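Local coordinates for protein leucine aminopeptidase 2, chloroplastic (Streptomyces sp. BC16019, PDB 5LHJ) that acts as an M17-family metalloaminopeptidase with a two-manganese site, takes part in bottromycin maturation, and probably removes unsubstituted N-terminal amino acids from peptides, at residues A[335-340]-A[449-454]; A[352-357]-A[366-371]. All blocks are in the same frame, centred on the assembly; numbering follows the deposited sequence.

Interaction 1: A[335-340]-A[449-454]; sequences TTTEIT and QDFVAA
Phe-451 reaches residues 335-337 with CE1 and CZ of its ring, which meet the hydroxyls of Thr-335, just ahead of strand 336-338, and of Thr-337, within it. CE1 of Phe-451 lies 3.6 Å from OG1 of Thr-335, which approaches the ring obliquely. OG1 of Thr-337 sits near the ring plane, at the edge, 4.3 Å from CZ of Phe-451. These are van der Waals contacts between aromatic carbons and hydroxyl oxygens, and they bury just 83 Å² in all. The backbones stay well apart: the CA atoms of Thr-335 and Phe-451, the nearest such pair, are 9.1 Å from each other, so the phenyl group spans the gap.

A water adds a polar path beside the ring. It donates a hydrogen bond of 3.0 Å to O of Asp-450 and a weak one of 3.4 Å to OG1 of Thr-335. A chi1 of 68° turns this OG1, not CG2, toward the ring and the water, and it is also bonded to Asp-333 and Arg-431. OG1 of Thr-337 pairs with His-331, so both hydroxyls beside the ring have polar partners elsewhere. On the other segment a type I turn from Gln-449 to Val-452 carries the ring, closed by a 3.2 Å bond from N of Val-452 to O of Gln-449. Asp-450, within this turn, forms salt bridges with Arg-421 and Arg-431.

Strand 336-338 is the middle member of a three-stranded sheet, between 328-330 and 431-432, and Thr-336 bonds to Tyr-145 of a second subunit. The Phe-451 side chain also packs on Ala-351, Leu-354 and Val-355, thus joining the turn after helix 440-449 to both this small sheet and helix 345-358 in the catalytic domain.

Interaction 2: A[352-357]-A[366-371]; sequences DVLVRA and DLVVDV
Leu-354 and Val-368 make the closest contact between helix 352-357 and strand 367-371, methyl against methyl: CD2 of Leu-354 is 3.9 Å from CG1 of Val-368. The leucine comes from the flank of the helix, and chi2 of 167° puts CD1 anti to CA, leaving CD2 as the bent branch that meets the strand. CG1 of Val-368 stands anti to the backbone N (chi1 177°), leaving CG2 for the next helical turn, where it rests 4.1 Å from O of Ala-357.

Away from this pair the packing slackens. CD2 of Leu-354 is 4.4 Å from CB of Asp-370, touching the aliphatic base of that residue instead of its carboxylate. The segment axes approach to 10.0 Å and run nearly antiparallel, at 159°, a spacing bridged by few side chains; the summed buried surface is 160 Å². The looser margin is still interior: all four touching residues are buried, and Val-259 of strand 255-263 packs on Leu-354 and Asp-370. The partly exposed Val-355 and Arg-356 lie farther from the strand, the arginine in a salt bridge with Glu-242.

Helix then strand, the latter parallel to 255-263 and 458-462, is the alpha/beta layering of the M17 catalytic domain. The contact is mainly aliphatic, with one backbone carbonyl against a methyl, while OD1 and OD2 of Asp-370 are hydrogen-bonded to His-460 and Trp-458 respectively. The Asp-370 side chain is about 7 Å from that of Lys-261, a manganese-binding residue whose metal is absent from this chain, so aliphatic packing lies close to the metal site.

All four touching residues of interaction 2 are buried, whereas Thr-335 in interaction 1 is partly exposed; interaction 2 is also closer to the chain's centre, about 17 Å between centres against about 25 Å. They meet on helix 345-358: O of Phe-451 lies 3.6 Å from CG2 of Val-355. Val-355 and Leu-354 receive Phe-451, and Leu-354 also reaches the strand, so the two contacts share that residue. Their chemistry follows their place. Interaction 2 joins mainly aliphatic groups of a helix and a strand, whereas interaction 1 sets an aromatic ring beside two hydroxyls, with a water bonded to O of Asp-450 and only weakly to Thr-335, and is bordered by a second subunit.

Interaction 1: A[335-340]-A[449-454]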
loop_
_atom_site.group_PDB
_atom_site.type_symbol
_atom_site.label_atom_id
_atom_site.label_comp_id
_atom_site.label_asym_id
_atom_site.label_seq_id
_atom_site.Cartn_x
_atom_site.Cartn_y
_atom_site.Cartn_z
ATOM N N THR A 335 3.279 32.574 20.004
ATOM C CA THR A 335 4.120 31.464 19.544
ATOM C C THR A 335 3.599 30.923 18.220
ATOM O O THR A 335 2.465 31.188 17.831
ATOM C CB THR A 335 4.228 30.316 20.573
ATOM O OG1 THR A 335 2.967 29.642 20.731
ATOM C CG2 THR A 335 4.693 30.831 21.902
ATOM N N THR A 336 4.441 30.154 17.537
ATOM C CA THR A 336 4.159 29.730 16.173
ATOM C C THR A 336 4.156 28.214 16.022
ATOM O O THR A 336 4.944 27.507 16.652
ATOM C CB THR A 336 5.147 30.336 15.166
ATOM O OG1 THR A 336 6.486 29.960 15.520
ATOM C CG2 THR A 336 5.020 31.840 15.143
ATOM N N THR A 337 3.276 27.733 15.153
ATOM C CA THR A 337 3.205 26.317 14.804
ATOM C C THR A 337 3.290 26.139 13.305
ATOM O O THR A 337 2.567 26.796 12.556
ATOM C CB THR A 337 1.887 25.693 15.291
ATOM O OG1 THR A 337 1.803 25.795 16.717
ATOM C CG2 THR A 337 1.751 24.236 14.880
ATOM N N GLU A 338 4.157 25.220 12.890
ATOM C CA GLU A 338 4.283 24.801 11.507
ATOM C C GLU A 338 3.351 23.624 11.239
ATOM O O GLU A 338 3.392 22.626 11.968
ATOM C CB GLU A 338 5.715 24.377 11.208
ATOM C CG GLU A 338 5.943 24.008 9.753
ATOM C CD GLU A 338 7.320 23.429 9.465
ATOM O OE1 GLU A 338 8.042 22.997 10.399
ATOM O OE2 GLU A 338 7.668 23.377 8.270
ATOM N N ILE A 339 2.525 23.745 10.199
ATOM C CA ILE A 339 1.595 22.692 9.794
ATOM C C ILE A 339 2.340 21.688 8.930
ATOM O O ILE A 339 2.562 21.908 7.731
ATOM C CB ILE A 339 0.353 23.245 9.038
ATOM C CG1 ILE A 339 -0.348 24.342 9.855
ATOM C CG2 ILE A 339 -0.620 22.104 8.688
ATOM C CD1 ILE A 339 -0.817 23.931 11.237
ATOM N N THR A 340 2.756 20.584 9.534
ATOM C CA THR A 340 3.434 19.532 8.783
ATOM C C THR A 340 2.491 18.420 8.304
ATOM O O THR A 340 2.882 17.611 7.461
ATOM C CB THR A 340 4.580 18.940 9.610
ATOM O OG1 THR A 340 4.070 18.491 10.863
ATOM C CG2 THR A 340 5.667 20.013 9.864
ATOM N N GLN A 449 0.034 21.235 26.215
ATOM C CA GLN A 449 0.579 21.728 27.476
ATOM C C GLN A 449 1.243 23.105 27.327
ATOM O O GLN A 449 1.125 23.928 28.234
ATOM C CB GLN A 449 1.573 20.729 28.068
ATOM C CG GLN A 449 2.037 21.076 29.479
ATOM C CD GLN A 449 2.950 20.015 30.071
ATOM O OE1 GLN A 449 3.624 19.282 29.347
ATOM N NE2 GLN A 449 2.982 19.938 31.401
ATOM N N ASP A 450 1.908 23.335 26.189
ATOM C CA ASP A 450 2.598 24.610 25.881
ATOM C C ASP A 450 1.657 25.831 26.002
ATOM O O ASP A 450 2.104 26.952 26.260
ATOM C CB ASP A 450 3.113 24.649 24.419
ATOM C CG ASP A 450 4.281 23.697 24.107
ATOM O OD1 ASP A 450 4.948 23.123 24.990
ATOM O OD2 ASP A 450 4.529 23.537 22.878
ATOM N N PHE A 451 0.364 25.628 25.772
ATOM C CA PHE A 451 -0.585 26.740 25.684
ATOM C C PHE A 451 -1.341 27.018 26.978
ATOM O O PHE A 451 -2.117 27.959 27.031
ATOM C CB PHE A 451 -1.545 26.470 24.531
ATOM C CG PHE A 451 -0.849 26.406 23.215
ATOM C CD1 PHE A 451 -0.515 27.572 22.540
ATOM C CD2 PHE A 451 -0.467 25.186 22.666
ATOM C CE1 PHE A 451 0.151 27.521 21.317
ATOM C CE2 PHE A 451 0.215 25.128 21.458
ATOM C CZ PHE A 451 0.515 26.294 20.777
ATOM N N VAL A 452 -1.125 26.205 28.005
ATOM C CA VAL A 452 -1.797 26.394 29.289
ATOM C C VAL A 452 -0.913 27.306 30.117
ATOM O O VAL A 452 0.255 26.998 30.356
ATOM C CB VAL A 452 -2.033 25.064 30.026
ATOM C CG1 VAL A 452 -2.791 25.295 31.326
ATOM C CG2 VAL A 452 -2.817 24.108 29.140
ATOM N N ALA A 453 -1.474 28.428 30.553
ATOM C CA ALA A 453 -0.711 29.440 31.279
ATOM C C ALA A 453 -0.031 28.872 32.515
ATOM O O ALA A 453 -0.579 28.013 33.199
ATOM C CB ALA A 453 -1.596 30.612 31.671
ATOM N N ALA A 454 1.169 29.381 32.783
ATOM C CA ALA A 454 2.002 28.938 33.904
ATOM C C ALA A 454 1.218 28.921 35.204
ATOM O O ALA A 454 0.490 29.866 35.506
ATOM C CB ALA A 454 3.213 29.863 34.045
HETATM O O HOH W 1 3.183 28.448 23.951
#

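Interaction 2: A[352-357]-A[366-371]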
loop_
_atom_site.group_PDB
_atom_site.type_symbol
_atom_site.label_atom_id
_atom_site.label_comp_id
_atom_site.label_asym_id
_atom_site.label_seq_id
_atom_site.Cartn_x
_atom_site.Cartn_y
_atom_site.Cartn_z
ATOM N N ASP A 352 -5.154 27.930 20.825
ATOM C CA ASP A 352 -5.516 29.314 21.184
ATOM C C ASP A 352 -6.636 29.351 22.210
ATOM O O ASP A 352 -6.693 30.252 23.041
ATOM C CB ASP A 352 -5.923 30.102 19.943
ATOM C CG ASP A 352 -4.902 29.989 18.852
ATOM O OD1 ASP A 352 -3.937 30.774 18.889
ATOM O OD2 ASP A 352 -5.001 29.074 17.988
ATOM N N VAL A 353 -7.515 28.351 22.179
ATOM C CA VAL A 353 -8.596 28.286 23.164
ATOM C C VAL A 353 -8.029 28.002 24.564
ATOM O O VAL A 353 -8.496 28.566 25.546
ATOM C CB VAL A 353 -9.671 27.252 22.767
ATOM C CG1 VAL A 353 -10.773 27.185 23.817
ATOM C CG2 VAL A 353 -10.234 27.597 21.391
ATOM N N LEU A 354 -7.003 27.155 24.660
ATOM C CA LEU A 354 -6.326 26.928 25.948
ATOM C C LEU A 354 -5.642 28.190 26.478
ATOM O O LEU A 354 -5.649 28.438 27.691
ATOM C CB LEU A 354 -5.319 25.777 25.839
ATOM C CG LEU A 354 -5.934 24.385 25.721
ATOM C CD1 LEU A 354 -4.874 23.376 25.299
ATOM C CD2 LEU A 354 -6.585 23.953 27.028
ATOM N N VAL A 355 -5.087 29.000 25.575
ATOM C CA VAL A 355 -4.506 30.300 25.969
ATOM C C VAL A 355 -5.627 31.162 26.568
ATOM O O VAL A 355 -5.505 31.672 27.681
ATOM C CB VAL A 355 -3.821 31.039 24.791
ATOM C CG1 VAL A 355 -3.336 32.425 25.215
ATOM C CG2 VAL A 355 -2.646 30.226 24.230
ATOM N N ARG A 356 -6.722 31.293 25.833
ATOM C CA ARG A 356 -7.846 32.109 26.270
ATOM C C ARG A 356 -8.426 31.595 27.596
ATOM O O ARG A 356 -8.716 32.390 28.507
ATOM C CB ARG A 356 -8.929 32.154 25.186
ATOM C CG ARG A 356 -10.107 33.071 25.517
ATOM C CD ARG A 356 -11.187 33.050 24.452
ATOM N NE ARG A 356 -12.403 33.702 24.936
ATOM C CZ ARG A 356 -12.613 35.018 24.991
ATOM N NH1 ARG A 356 -11.689 35.897 24.592
ATOM N NH2 ARG A 356 -13.779 35.471 25.468
ATOM N N ALA A 357 -8.609 30.286 27.703
ATOM C CA ALA A 357 -9.229 29.689 28.892
ATOM C C ALA A 357 -8.382 29.790 30.163
ATOM O O ALA A 357 -8.943 29.820 31.259
ATOM C CB ALA A 357 -9.602 28.238 28.642
ATOM N N ASP A 366 -9.530 28.161 38.027
ATOM C CA ASP A 366 -8.626 27.497 38.943
ATOM C C ASP A 366 -8.044 26.239 38.307
ATOM O O ASP A 366 -6.998 25.782 38.748
ATOM C CB ASP A 366 -9.348 27.093 40.235
ATOM C CG ASP A 366 -9.816 28.288 41.044
ATOM O OD1 ASP A 366 -8.962 28.951 41.667
ATOM O OD2 ASP A 366 -11.041 28.552 41.060
ATOM N N LEU A 367 -8.742 25.679 37.309
ATOM C CA LEU A 367 -8.376 24.404 36.685
ATOM C C LEU A 367 -8.936 24.392 35.262
ATOM O O LEU A 367 -10.027 24.899 35.040
ATOM C CB LEU A 367 -8.982 23.235 37.485
ATOM C CG LEU A 367 -9.238 21.906 36.748
ATOM C CD1 LEU A 367 -7.923 21.201 36.475
ATOM C CD2 LEU A 367 -10.166 20.979 37.495
ATOM N N VAL A 368 -8.198 23.820 34.315
ATOM C CA VAL A 368 -8.703 23.648 32.943
ATOM C C VAL A 368 -8.620 22.182 32.533
ATOM O O VAL A 368 -7.568 21.568 32.671
ATOM C CB VAL A 368 -7.917 24.517 31.938
ATOM C CG1 VAL A 368 -8.389 24.276 30.502
ATOM C CG2 VAL A 368 -8.060 25.987 32.309
ATOM N N VAL A 369 -9.715 21.631 32.018
ATOM C CA VAL A 369 -9.743 20.252 31.519
ATOM C C VAL A 369 -10.160 20.296 30.054
ATOM O O VAL A 369 -11.196 20.859 29.740
ATOM C CB VAL A 369 -10.720 19.362 32.310
ATOM C CG1 VAL A 369 -10.809 17.952 31.699
ATOM C CG2 VAL A 369 -10.305 19.285 33.773
ATOM N N ASP A 370 -9.351 19.726 29.159
ATOM C CA ASP A 370 -9.760 19.606 27.760
ATOM C C ASP A 370 -10.153 18.172 27.439
ATOM O O ASP A 370 -9.618 17.225 28.026
ATOM C CB ASP A 370 -8.720 20.164 26.791
ATOM C CG ASP A 370 -7.588 19.223 26.532
ATOM O OD1 ASP A 370 -7.776 18.231 25.766
ATOM O OD2 ASP A 370 -6.492 19.490 27.052
ATOM N N VAL A 371 -11.118 18.043 26.530
ATOM C CA VAL A 371 -11.637 16.759 26.080
ATOM C C VAL A 371 -11.663 16.792 24.564
ATOM O O VAL A 371 -12.234 17.716 23.967
ATOM C CB VAL A 371 -13.076 16.500 26.603
ATOM C CG1 VAL A 371 -13.517 15.080 26.279
ATOM C CG2 VAL A 371 -13.168 16.745 28.102
#